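Local atomic coordinates of putative uncharacterized protein (Methanosarcina barkeri str. Fusaro, PDB entry 3P43), a protein that probably acts as a manganese-dependent 3'-phosphoesterase of the LigD DNA repair superfamily, removing blocking groups from 3' ends. Residues R36-K41 with A97-I102. Residues are numbered along the deposited sequence; the frame is centred on the assembly and turned at random.
With MN (manganese (II) ion), chain B.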
loop_
_atom_site.group_PDB
_atom_site.type_symbol
_atom_site.label_atom_id
_atom_site.label_comp_id
_atom_site.label_asym_id
_atom_site.label_seq_id
_atom_site.Cartn_x
_atom_site.Cartn_y
_atom_site.Cartn_z
ATOM N N ARG A 36 7.698 5.388 -1.320
ATOM C CA ARG A 36 7.853 6.497 -0.402
ATOM C C ARG A 36 7.503 7.759 -1.164
ATOM O O ARG A 36 8.116 8.060 -2.186
ATOM C CB ARG A 36 9.287 6.585 0.106
ATOM C CG ARG A 36 9.456 7.557 1.259
ATOM C CD ARG A 36 10.899 7.644 1.701
ATOM N NE ARG A 36 11.718 8.397 0.757
ATOM C CZ ARG A 36 12.999 8.144 0.510
ATOM N NH1 ARG A 36 13.610 7.145 1.130
ATOM N NH2 ARG A 36 13.670 8.884 -0.364
ATOM N N HIS A 37 6.512 8.491 -0.674
ATOM C CA HIS A 37 6.034 9.675 -1.373
ATOM C C HIS A 37 6.309 10.922 -0.541
ATOM O O HIS A 37 5.721 11.110 0.519
ATOM C CB HIS A 37 4.540 9.541 -1.672
ATOM C CG HIS A 37 4.010 10.591 -2.595
ATOM N ND1 HIS A 37 2.665 10.749 -2.846
ATOM C CD2 HIS A 37 4.643 11.541 -3.325
ATOM C CE1 HIS A 37 2.491 11.749 -3.692
ATOM N NE2 HIS A 37 3.675 12.245 -3.999
ATOM N N ASP A 38 7.226 11.758 -1.017
ATOM C CA ASP A 38 7.543 13.015 -0.350
ATOM C C ASP A 38 6.657 14.133 -0.897
ATOM O O ASP A 38 7.005 14.784 -1.877
ATOM C CB ASP A 38 9.021 13.364 -0.559
ATOM C CG ASP A 38 9.524 14.411 0.430
ATOM O OD1 ASP A 38 8.706 14.928 1.217
ATOM O OD2 ASP A 38 10.741 14.711 0.423
ATOM N N ALA A 39 5.510 14.349 -0.267
ATOM C CA ALA A 39 4.552 15.337 -0.752
ATOM C C ALA A 39 4.363 16.423 0.295
ATOM O O ALA A 39 5.337 16.994 0.783
ATOM C CB ALA A 39 3.222 14.667 -1.077
ATOM N N ARG A 40 3.108 16.712 0.634
ATOM C CA ARG A 40 2.812 17.618 1.737
ATOM C C ARG A 40 3.554 17.102 2.959
ATOM O O ARG A 40 4.325 17.818 3.589
ATOM C CB ARG A 40 1.309 17.655 2.015
ATOM C CG ARG A 40 0.474 18.143 0.850
ATOM C CD ARG A 40 0.803 19.586 0.506
ATOM N NE ARG A 40 0.274 20.523 1.495
ATOM C CZ ARG A 40 0.514 21.831 1.489
ATOM N NH1 ARG A 40 1.282 22.363 0.547
ATOM N NH2 ARG A 40 -0.011 22.608 2.427
ATOM N N LYS A 41 3.323 15.836 3.278
ATOM C CA LYS A 41 4.091 15.164 4.303
ATOM C C LYS A 41 4.753 13.963 3.663
ATOM O O LYS A 41 4.348 13.522 2.582
ATOM C CB LYS A 41 3.175 14.682 5.425
ATOM C CG LYS A 41 1.914 15.505 5.577
ATOM C CD LYS A 41 2.000 16.433 6.772
ATOM C CE LYS A 41 2.054 15.647 8.073
ATOM N NZ LYS A 41 1.905 16.538 9.260
ATOM N N ALA A 97 1.478 14.809 -6.755
ATOM C CA ALA A 97 2.634 15.711 -6.793
ATOM C C ALA A 97 3.624 15.380 -5.682
ATOM O O ALA A 97 3.224 15.076 -4.558
ATOM C CB ALA A 97 2.190 17.165 -6.683
ATOM N N GLY A 98 4.915 15.431 -6.005
ATOM C CA GLY A 98 5.958 15.178 -5.028
ATOM C C GLY A 98 7.021 14.215 -5.521
ATOM O O GLY A 98 7.002 13.790 -6.674
ATOM N N LYS A 99 7.950 13.873 -4.638
ATOM C CA LYS A 99 9.032 12.956 -4.959
ATOM C C LYS A 99 8.618 11.518 -4.677
ATOM O O LYS A 99 8.088 11.211 -3.604
ATOM C CB LYS A 99 10.273 13.311 -4.143
ATOM C CG LYS A 99 10.754 14.742 -4.365
ATOM C CD LYS A 99 11.732 15.173 -3.286
ATOM C CE LYS A 99 12.274 16.569 -3.553
ATOM N NZ LYS A 99 12.910 16.636 -4.903
ATOM N N VAL A 100 8.873 10.635 -5.635
ATOM C CA VAL A 100 8.468 9.240 -5.512
ATOM C C VAL A 100 9.667 8.307 -5.626
ATOM O O VAL A 100 10.436 8.392 -6.579
ATOM C CB VAL A 100 7.445 8.857 -6.599
ATOM C CG1 VAL A 100 7.076 7.370 -6.501
ATOM C CG2 VAL A 100 6.205 9.744 -6.506
ATOM N N GLU A 101 9.819 7.416 -4.651
ATOM C CA GLU A 101 10.882 6.414 -4.689
ATOM C C GLU A 101 10.342 5.028 -4.363
ATOM O O GLU A 101 9.469 4.876 -3.508
ATOM C CB GLU A 101 12.007 6.765 -3.713
ATOM C CG GLU A 101 13.112 5.711 -3.666
ATOM C CD GLU A 101 14.311 6.153 -2.852
ATOM O OE1 GLU A 101 14.229 6.109 -1.605
ATOM O OE2 GLU A 101 15.334 6.545 -3.456
ATOM N N ILE A 102 10.861 4.014 -5.047
ATOM C CA ILE A 102 10.453 2.646 -4.774
ATOM C C ILE A 102 11.120 2.198 -3.488
ATOM O O ILE A 102 12.342 2.067 -3.437
ATOM C CB ILE A 102 10.850 1.674 -5.899
ATOM C CG1 ILE A 102 10.332 2.162 -7.252
ATOM C CG2 ILE A 102 10.294 0.283 -5.609
ATOM C CD1 ILE A 102 8.874 1.882 -7.472
HETATM MN MN MN B . 0.908 9.418 -1.898
HETATM O O HOH W 1 16.206 8.639 -1.814
#
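Over one face of the Arg36 guanidinium lies the carboxylate oxygen Glu101 OE1, 3.0 Å from Arg36 NH1 in a salt bridge, the two planes turned 60° apart; a water at the guanidinium edge, in its plane, accepts from NH2 and donates to Glu101 OE2, closing the pair into a ring. The His37 imidazole carries Ala39 CB over one face, offset toward the rim, while Gly98 N and Lys99 O lie at its edge. His37 ND1 binds manganese at 2.4 Å, and His37 NE2 donates to Ala97 O (2.9 Å) from above the carbonyl plane. This bent second-shell bond is consistent with a role in steadying the imidazole for the metal site completed by His43 and Asp45. Strands 31-38 and 98-114 are antiparallel neighbours in the phosphoesterase beta barrel, and Arg36–Glu101 and Asp38–Lys99 are hydrogen-bonded pairs flanking the non-hydrogen-bonded His37–Val100. His37 and Val100 share a face of the sheet; with CG anti to the backbone N (chi1 -170°) the His37 ring reaches across toward strand 98-114, and its CD2 meets Val100 CG2 at 4.0 Å. A leucine replacing Arg36 would probably leave the Glu101 carboxylate without its charged mate and free to turn. Beside that pair, Asp38 and Lys99 touch through their CB atoms.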